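Local structure of AT-rich interactive domain-containing protein 4 (Arabidopsis thaliana, 6LQF) at residues A[31-36]-A[117-122]; A[160-165]-A[177-182]. The protein probably regulates transcription in the nucleus, its ARID-PHD cassette binding DNA and a methylated histone H3 tail peptide. One frame throughout, in Å; residues are numbered along the deposited sequence.

Contact 1: residues A[31-36]-A[117-122]; sequences RDVMQF and TYLLEY. With ZN (zinc ion), chain E.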
ATOM      1  N   ARG A  31      -6.161 -11.857 -11.425  1.00 19.06           N
ATOM      2  CA  ARG A  31      -6.696 -13.203 -11.622  1.00 18.23           C
ATOM      3  C   ARG A  31      -6.485 -14.041 -10.378  1.00 19.35           C
ATOM      4  O   ARG A  31      -7.379 -14.826 -10.007  1.00 20.95           O
ATOM      5  CB  ARG A  31      -6.064 -13.837 -12.875  1.00 18.91           C
ATOM      6  CG  ARG A  31      -6.540 -13.149 -14.150  1.00 22.02           C
ATOM      7  CD  ARG A  31      -6.072 -13.940 -15.357  1.00 27.99           C
ATOM      8  NE  ARG A  31      -6.466 -13.278 -16.592  1.00 24.52           N
ATOM      9  CZ  ARG A  31      -7.666 -13.429 -17.165  1.00 23.68           C
ATOM     10  NH1 ARG A  31      -8.587 -14.188 -16.586  1.00 25.70           N
ATOM     11  NH2 ARG A  31      -7.963 -12.772 -18.284  1.00 27.78           N
ATOM     12  N   ASP A  32      -5.358 -13.839  -9.689  1.00 18.16           N
ATOM     13  CA  ASP A  32      -5.146 -14.592  -8.447  1.00 18.29           C
ATOM     14  C   ASP A  32      -6.113 -14.117  -7.346  1.00 17.77           C
ATOM     15  O   ASP A  32      -6.616 -14.950  -6.552  1.00 20.05           O
ATOM     16  CB  ASP A  32      -3.681 -14.471  -7.968  1.00 20.10           C
ATOM     17  CG  ASP A  32      -3.332 -15.506  -6.992  1.00 22.10           C
ATOM     18  OD1 ASP A  32      -3.467 -16.714  -7.242  1.00 25.41           O
ATOM     19  OD2 ASP A  32      -2.901 -15.093  -5.903  1.00 22.59           O
ATOM     20  N   VAL A  33      -6.404 -12.823  -7.293  1.00 18.66           N
ATOM     21  CA  VAL A  33      -7.396 -12.332  -6.314  1.00 17.71           C
ATOM     22  C   VAL A  33      -8.775 -12.929  -6.588  1.00 17.93           C
ATOM     23  O   VAL A  33      -9.455 -13.373  -5.632  1.00 17.86           O
ATOM     24  CB  VAL A  33      -7.498 -10.782  -6.281  1.00 17.03           C
ATOM     25  CG1 VAL A  33      -8.607 -10.333  -5.373  1.00 20.34           C
ATOM     26  CG2 VAL A  33      -6.183 -10.183  -5.762  1.00 16.78           C
ATOM     27  N   MET A  34      -9.176 -12.979  -7.886  1.00 17.28           N
ATOM     28  CA  MET A  34     -10.488 -13.540  -8.215  1.00 18.07           C
ATOM     29  C   MET A  34     -10.546 -15.006  -7.787  1.00 19.86           C
ATOM     30  O   MET A  34     -11.541 -15.430  -7.179  1.00 21.65           O
ATOM     31  CB  MET A  34     -10.759 -13.372  -9.701  1.00 18.97           C
ATOM     32  CG  MET A  34     -10.869 -11.948 -10.114  1.00 18.10           C
ATOM     33  SD  MET A  34     -10.910 -11.878 -11.949  1.00 30.95           S
ATOM     34  CE  MET A  34     -12.418 -12.695 -12.282  1.00 34.48           C
ATOM     35  N   GLN A  35      -9.480 -15.762  -8.064  1.00 18.80           N
ATOM     36  CA  GLN A  35      -9.504 -17.195  -7.739  1.00 21.50           C
ATOM     37  C   GLN A  35      -9.589 -17.395  -6.223  1.00 20.28           C
ATOM     38  O   GLN A  35     -10.326 -18.251  -5.712  1.00 22.58           O
ATOM     39  CB  GLN A  35      -8.276 -17.892  -8.300  1.00 28.44           C
ATOM     40  CG  GLN A  35      -8.292 -19.401  -8.073  1.00 48.95           C
ATOM     41  CD  GLN A  35      -6.907 -20.009  -8.123  1.00 66.95           C
ATOM     42  OE1 GLN A  35      -6.155 -19.799  -9.075  1.00 74.07           O
ATOM     43  NE2 GLN A  35      -6.558 -20.757  -7.090  1.00 70.39           N
ATOM     44  N   PHE A  36      -8.875 -16.551  -5.492  1.00 20.14           N
ATOM     45  CA  PHE A  36      -8.854 -16.623  -4.026  1.00 19.46           C
ATOM     46  C   PHE A  36     -10.224 -16.304  -3.470  1.00 20.73           C
ATOM     47  O   PHE A  36     -10.701 -16.978  -2.569  1.00 22.02           O
ATOM     48  CB  PHE A  36      -7.815 -15.623  -3.458  1.00 19.15           C
ATOM     49  CG  PHE A  36      -7.787 -15.578  -1.972  1.00 20.16           C
ATOM     50  CD1 PHE A  36      -7.100 -16.538  -1.274  1.00 21.89           C
ATOM     51  CD2 PHE A  36      -8.472 -14.568  -1.264  1.00 18.82           C
ATOM     52  CE1 PHE A  36      -7.103 -16.538   0.126  1.00 23.39           C
ATOM     53  CE2 PHE A  36      -8.454 -14.562   0.116  1.00 19.11           C
ATOM     54  CZ  PHE A  36      -7.759 -15.532   0.796  1.00 20.15           C
ATOM     55  N   THR A 117     -13.040  -5.564   2.168  1.00 18.78           N
ATOM     56  CA  THR A 117     -13.887  -6.410   1.302  1.00 19.33           C
ATOM     57  C   THR A 117     -13.060  -7.316   0.389  1.00 19.84           C
ATOM     58  O   THR A 117     -13.326  -8.531   0.280  1.00 19.44           O
ATOM     59  CB  THR A 117     -14.789  -5.476   0.470  1.00 19.66           C
ATOM     60  OG1 THR A 117     -15.596  -4.707   1.384  1.00 23.56           O
ATOM     61  CG2 THR A 117     -15.716  -6.260  -0.521  1.00 21.83           C
ATOM     62  N   TYR A 118     -12.080  -6.736  -0.336  1.00 18.05           N
ATOM     63  CA  TYR A 118     -11.457  -7.461  -1.423  1.00 18.41           C
ATOM     64  C   TYR A 118     -10.110  -8.062  -1.086  1.00 17.27           C
ATOM     65  O   TYR A 118      -9.682  -9.053  -1.713  1.00 19.39           O
ATOM     66  CB  TYR A 118     -11.276  -6.540  -2.647  1.00 17.39           C
ATOM     67  CG  TYR A 118     -12.557  -6.183  -3.338  1.00 15.68           C
ATOM     68  CD1 TYR A 118     -13.144  -7.081  -4.236  1.00 17.29           C
ATOM     69  CD2 TYR A 118     -13.184  -4.953  -3.104  1.00 19.50           C
ATOM     70  CE1 TYR A 118     -14.331  -6.769  -4.877  1.00 16.40           C
ATOM     71  CE2 TYR A 118     -14.377  -4.609  -3.763  1.00 19.29           C
ATOM     72  CZ  TYR A 118     -14.946  -5.548  -4.633  1.00 17.61           C
ATOM     73  OH  TYR A 118     -16.112  -5.230  -5.303  1.00 20.95           O
ATOM     74  N   LEU A 119      -9.377  -7.431  -0.123  1.00 15.95           N
ATOM     75  CA  LEU A 119      -7.930  -7.689  -0.054  1.00 16.26           C
ATOM     76  C   LEU A 119      -7.412  -8.155   1.296  1.00 16.03           C
ATOM     77  O   LEU A 119      -6.300  -8.698   1.354  1.00 17.95           O
ATOM     78  CB  LEU A 119      -7.164  -6.408  -0.462  1.00 17.03           C
ATOM     79  CG  LEU A 119      -7.350  -5.959  -1.918  1.00 17.11           C
ATOM     80  CD1 LEU A 119      -6.674  -4.555  -2.139  1.00 16.38           C
ATOM     81  CD2 LEU A 119      -6.742  -7.023  -2.801  1.00 17.57           C
ATOM     82  N   LEU A 120      -8.176  -8.022   2.385  1.00 17.90           N
ATOM     83  CA  LEU A 120      -7.577  -8.320   3.684  1.00 19.78           C
ATOM     84  C   LEU A 120      -7.272  -9.811   3.896  1.00 19.32           C
ATOM     85  O   LEU A 120      -6.155 -10.206   4.293  1.00 20.15           O
ATOM     86  CB  LEU A 120      -8.490  -7.799   4.770  1.00 21.08           C
ATOM     87  CG  LEU A 120      -7.898  -7.977   6.144  1.00 23.17           C
ATOM     88  CD1 LEU A 120      -6.521  -7.338   6.314  1.00 25.07           C
ATOM     89  CD2 LEU A 120      -8.887  -7.322   7.103  1.00 27.25           C
ATOM     90  N   GLU A 121      -8.260 -10.665   3.590  1.00 20.29           N
ATOM     91  CA  GLU A 121      -8.005 -12.097   3.662  1.00 20.24           C
ATOM     92  C   GLU A 121      -6.911 -12.521   2.697  1.00 18.49           C
ATOM     93  O   GLU A 121      -6.065 -13.341   3.009  1.00 20.41           O
ATOM     94  CB  GLU A 121      -9.295 -12.876   3.361  1.00 21.29           C
ATOM     95  CG  GLU A 121     -10.329 -12.603   4.440  1.00 25.99           C
ATOM     96  CD  GLU A 121     -11.651 -13.325   4.219  1.00 40.54           C
ATOM     97  OE1 GLU A 121     -11.882 -13.895   3.115  1.00 34.38           O
ATOM     98  OE2 GLU A 121     -12.440 -13.329   5.191  1.00 44.36           O
ATOM     99  N   TYR A 122      -6.949 -11.916   1.514  1.00 17.57           N
ATOM    100  CA  TYR A 122      -5.872 -12.182   0.533  1.00 16.53           C
ATOM    101  C   TYR A 122      -4.505 -11.836   1.083  1.00 18.18           C
ATOM    102  O   TYR A 122      -3.557 -12.609   0.942  1.00 20.09           O
ATOM    103  CB  TYR A 122      -6.148 -11.419  -0.759  1.00 17.95           C
ATOM    104  CG  TYR A 122      -5.171 -11.730  -1.890  1.00 18.06           C
ATOM    105  CD1 TYR A 122      -3.944 -11.028  -2.005  1.00 17.98           C
ATOM    106  CD2 TYR A 122      -5.492 -12.689  -2.850  1.00 18.86           C
ATOM    107  CE1 TYR A 122      -3.063 -11.314  -2.990  1.00 18.79           C
ATOM    108  CE2 TYR A 122      -4.617 -12.983  -3.890  1.00 17.30           C
ATOM    109  CZ  TYR A 122      -3.417 -12.302  -3.938  1.00 17.51           C
ATOM    110  OH  TYR A 122      -2.528 -12.590  -4.943  1.00 18.79           O
TER
HETATM  111 ZN    ZN E 801      -2.423 -16.532  -4.485  1.00 23.77          ZN

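Contact 2: residues A[160-165]-A[177-182]; sequences DRRPGL and LEYVCP. With ZN (zinc ion), chain F.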
ATOM      1  N   ASP A 160      17.482   9.256  12.503  1.00 27.47           N
ATOM      2  CA  ASP A 160      18.224  10.176  11.654  1.00 24.94           C
ATOM      3  C   ASP A 160      18.413  11.464  12.479  1.00 32.04           C
ATOM      4  O   ASP A 160      17.476  12.208  12.689  1.00 38.54           O
ATOM      5  CB  ASP A 160      17.472  10.421  10.326  1.00 24.25           C
ATOM      6  CG  ASP A 160      18.287  11.213   9.356  1.00 27.67           C
ATOM      7  OD1 ASP A 160      19.268  11.901   9.774  1.00 27.92           O
ATOM      8  OD2 ASP A 160      17.966  11.161   8.149  1.00 26.63           O
ATOM      9  N   ARG A 161      19.627  11.710  12.944  1.00 29.67           N
ATOM     10  CA  ARG A 161      19.851  12.856  13.842  1.00 39.60           C
ATOM     11  C   ARG A 161      20.489  14.056  13.139  1.00 43.10           C
ATOM     12  O   ARG A 161      20.981  14.985  13.791  1.00 41.34           O
ATOM     13  CB  ARG A 161      20.718  12.424  15.036  1.00 45.09           C
ATOM     14  CG  ARG A 161      20.070  11.361  15.928  1.00 52.14           C
ATOM     15  CD  ARG A 161      18.892  11.904  16.731  1.00 54.13           C
ATOM     16  NE  ARG A 161      19.361  12.792  17.794  1.00 62.06           N
ATOM     17  CZ  ARG A 161      18.574  13.368  18.703  1.00 64.50           C
ATOM     18  NH1 ARG A 161      19.105  14.161  19.629  1.00 65.34           N
ATOM     19  NH2 ARG A 161      17.263  13.157  18.691  1.00 62.20           N
ATOM     20  N   ARG A 162      20.505  14.037  11.815  1.00 36.92           N
ATOM     21  CA  ARG A 162      21.024  15.165  11.063  1.00 33.76           C
ATOM     22  C   ARG A 162      20.193  16.420  11.267  1.00 37.05           C
ATOM     23  O   ARG A 162      18.974  16.380  11.253  1.00 37.05           O
ATOM     24  CB  ARG A 162      21.084  14.813   9.568  1.00 29.03           C
ATOM     25  CG  ARG A 162      22.154  13.783   9.251  1.00 30.91           C
ATOM     26  CD  ARG A 162      22.108  13.386   7.757  1.00 32.91           C
ATOM     27  NE  ARG A 162      20.821  12.781   7.403  1.00 27.43           N
ATOM     28  CZ  ARG A 162      20.415  12.562   6.161  1.00 26.30           C
ATOM     29  NH1 ARG A 162      19.235  12.040   5.945  1.00 26.48           N
ATOM     30  NH2 ARG A 162      21.192  12.897   5.139  1.00 30.28           N
ATOM     31  N   PRO A 163      20.871  17.567  11.456  1.00 34.26           N
ATOM     32  CA  PRO A 163      20.157  18.849  11.518  1.00 35.61           C
ATOM     33  C   PRO A 163      19.469  19.203  10.201  1.00 36.76           C
ATOM     34  O   PRO A 163      19.936  18.804   9.142  1.00 41.66           O
ATOM     35  CB  PRO A 163      21.269  19.863  11.802  1.00 38.31           C
ATOM     36  CG  PRO A 163      22.404  19.061  12.287  1.00 43.64           C
ATOM     37  CD  PRO A 163      22.319  17.720  11.667  1.00 40.05           C
ATOM     38  N   GLY A 164      18.389  19.969  10.256  1.00 35.52           N
ATOM     39  CA  GLY A 164      17.828  20.492   9.020  1.00 34.03           C
ATOM     40  C   GLY A 164      16.798  19.572   8.375  1.00 37.46           C
ATOM     41  O   GLY A 164      16.338  19.818   7.258  1.00 41.47           O
ATOM     42  N   LEU A 165      16.446  18.499   9.070  1.00 33.05           N
ATOM     43  CA  LEU A 165      15.374  17.613   8.568  1.00 26.72           C
ATOM     44  C   LEU A 165      14.053  18.265   8.841  1.00 33.27           C
ATOM     45  O   LEU A 165      13.935  19.041   9.767  1.00 42.03           O
ATOM     46  CB  LEU A 165      15.469  16.269   9.230  1.00 29.85           C
ATOM     47  CG  LEU A 165      16.624  15.392   8.799  1.00 38.24           C
ATOM     48  CD1 LEU A 165      16.506  14.120   9.604  1.00 45.64           C
ATOM     49  CD2 LEU A 165      16.506  15.114   7.306  1.00 46.87           C
ATOM     50  N   LEU A 177       7.865  16.336   1.677  1.00 19.46           N
ATOM     51  CA  LEU A 177       9.319  16.529   1.485  1.00 19.67           C
ATOM     52  C   LEU A 177      10.010  15.290   0.943  1.00 21.03           C
ATOM     53  O   LEU A 177       9.641  14.154   1.328  1.00 21.27           O
ATOM     54  CB  LEU A 177       9.967  16.907   2.812  1.00 23.05           C
ATOM     55  CG  LEU A 177       9.528  18.235   3.395  1.00 23.17           C
ATOM     56  CD1 LEU A 177      10.164  18.402   4.804  1.00 25.08           C
ATOM     57  CD2 LEU A 177       9.994  19.367   2.500  1.00 28.67           C
ATOM     58  N   GLU A 178      11.050  15.493   0.123  1.00 19.86           N
ATOM     59  CA  GLU A 178      11.898  14.396  -0.329  1.00 21.68           C
ATOM     60  C   GLU A 178      12.754  13.912   0.853  1.00 19.72           C
ATOM     61  O   GLU A 178      13.257  14.725   1.622  1.00 22.94           O
ATOM     62  CB  GLU A 178      12.820  14.887  -1.485  1.00 26.80           C
ATOM     63  CG  GLU A 178      13.845  13.904  -1.963  1.00 32.51           C
ATOM     64  CD  GLU A 178      14.867  14.563  -2.900  1.00 48.13           C
ATOM     65  OE1 GLU A 178      15.023  15.798  -2.839  1.00 47.52           O
ATOM     66  OE2 GLU A 178      15.513  13.844  -3.682  1.00 35.90           O
ATOM     67  N   TYR A 179      12.892  12.601   1.044  1.00 19.51           N
ATOM     68  CA  TYR A 179      13.794  12.089   2.057  1.00 20.68           C
ATOM     69  C   TYR A 179      14.929  11.282   1.409  1.00 21.42           C
ATOM     70  O   TYR A 179      14.668  10.376   0.643  1.00 21.47           O
ATOM     71  CB  TYR A 179      13.044  11.221   3.077  1.00 18.89           C
ATOM     72  CG  TYR A 179      13.996  10.638   4.093  1.00 19.83           C
ATOM     73  CD1 TYR A 179      14.554  11.445   5.067  1.00 20.66           C
ATOM     74  CD2 TYR A 179      14.356   9.288   4.067  1.00 19.97           C
ATOM     75  CE1 TYR A 179      15.467  10.922   5.986  1.00 19.96           C
ATOM     76  CE2 TYR A 179      15.268   8.752   4.978  1.00 20.59           C
ATOM     77  CZ  TYR A 179      15.831   9.591   5.918  1.00 19.76           C
ATOM     78  OH  TYR A 179      16.744   9.128   6.861  1.00 23.37           O
ATOM     79  N   VAL A 180      16.175  11.600   1.764  1.00 19.35           N
ATOM     80  CA  VAL A 180      17.325  10.820   1.327  1.00 22.73           C
ATOM     81  C   VAL A 180      18.069  10.426   2.574  1.00 20.64           C
ATOM     82  O   VAL A 180      18.406  11.302   3.376  1.00 25.89           O
ATOM     83  CB  VAL A 180      18.221  11.624   0.366  1.00 23.18           C
ATOM     84  CG1 VAL A 180      19.496  10.886   0.037  1.00 24.41           C
ATOM     85  CG2 VAL A 180      17.436  11.948  -0.911  1.00 25.17           C
ATOM     86  N   CYS A 181      18.317   9.141   2.746  1.00 19.98           N
ATOM     87  CA  CYS A 181      18.892   8.629   4.008  1.00 21.32           C
ATOM     88  C   CYS A 181      20.368   9.011   4.198  1.00 24.70           C
ATOM     89  O   CYS A 181      21.003   9.483   3.233  1.00 22.74           O
ATOM     90  CB  CYS A 181      18.726   7.080   4.043  1.00 21.54           C
ATOM     91  SG  CYS A 181      19.998   6.118   3.120  1.00 23.13           S
ATOM     92  N   PRO A 182      20.896   8.856   5.420  1.00 23.42           N
ATOM     93  CA  PRO A 182      22.281   9.288   5.667  1.00 25.52           C
ATOM     94  C   PRO A 182      23.280   8.487   4.840  1.00 26.51           C
ATOM     95  O   PRO A 182      24.338   9.019   4.493  1.00 28.88           O
ATOM     96  CB  PRO A 182      22.463   9.015   7.170  1.00 22.58           C
ATOM     97  CG  PRO A 182      21.094   9.062   7.756  1.00 24.54           C
ATOM     98  CD  PRO A 182      20.197   8.465   6.660  1.00 24.17           C
TER
HETATM   99 ZN    ZN F 802      19.193   5.630   1.009  1.00 22.10          ZN

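Contact 1: residues A[31-36]-A[117-122]
OD2 of D32 is gripped twice: it binds the zinc ion at 2.1 Å and accepts a hydrogen bond from the hydroxyl of Y122, OH to OD2 2.7 Å. The hydroxyl arrives on the anti lone pair, turned away from OD1, and the carboxylate and phenol planes stand 77° apart. With CG anti to the backbone N (chi1 -163°), the D32 carboxylate leaves helix 26-39 to reach the metal. Aspartate suits the place, since one small anionic oxygen serves both zinc and phenol. H14, C16 and H126 complete the site. Y122 OH has a second partner in R18; its ring stacks on H126 and its carbonyl bonds H126 ND1, so Y122 probably helps to position two zinc ligands from the second shell. In the helical ARID domain the contact ties helix 26-39 to the end of helix 107-118 and to the short helix 120-124, with zinc at one margin and an apolar seam beside it. There V33, branched, sets CG2 over one face of the Y122 ring, a CH-pi contact 3.9 Å from the centroid, and CG1 toward the backbone carbonyl of Y118. F36 meets Y122 as a T-shaped pair, centroids 5.5 Å apart and planes at 87°. Phenylalanine offers a flat face to the tyrosine edge, while tyrosine joins an apolar ring to a hydroxyl that reaches the zinc ligand. The far rim of F36 reaches the partner backbone, CE2 lying 3.3 Å from Y122 N, and E121 CB sits in the plane of its ring. The carboxylate of E121 turns instead to H42.

Contact 2: residues A[160-165]-A[177-182]
Y179 and D160 extend toward each other from opposite directions, the tyrosine OH 2.7 Å from OD2, which lies at the edge of the phenol ring near its plane. Ring and carboxylate planes are 69° apart, and the hydroxyl comes in on the anti side, 22° out of the carboxylate plane. The syn lone pairs go to R162, whose guanidinium lies nearly coplanar with its two bonds: NE to OD1 at 3.0 Å and NH1 to OD2 at 2.7 Å. A bend at chi3 (-61°) folds the arginine back toward D160. OD1 also accepts from the backbone N of R162, which makes an Asx turn. Aspartate is apt here, with enough acceptor positions for arginine, tyrosine and its own turn. In the PHD finger this network joins the loop after strand 154-156 to the segment carrying C181 of the Cys4 zinc site, where C181 SG binds zinc at 2.3 Å alongside C148, C151 and C184. NH1 of R162 crosses the gap as well, giving an almost straight hydrogen bond of 2.8 Å to V180 O, in the carbonyl plane. P182 lies over one face of the guanidinium, its CA 3.7 Å above the centre; the flat cation suits this surface while its edge makes the bonds. NH2 continues to S185 OG, and Y179 also packs against an apolar side chain of the bound peptide.

The two contacts follow one another along the chain, contact 1 closing before contact 2 opens, and they share no helix, strand or domain. Contact 1 joins helix 26-39 to the end of helix 107-118 and to helix 120-124 in the ARID domain, whereas contact 2 joins two loops flanking helix 168-172 in the PHD finger. Their centres are 38 Å apart, on opposite sides of the chain's centre. D32 and C181 belong to different zinc sites, the first drawing H14, C16 and H126 together, the second lying within the PHD finger. This layout is consistent with one chain engaging DNA and an H3K4me3 peptide at once, as in this complex, where the L177 backbone bonds the peptide.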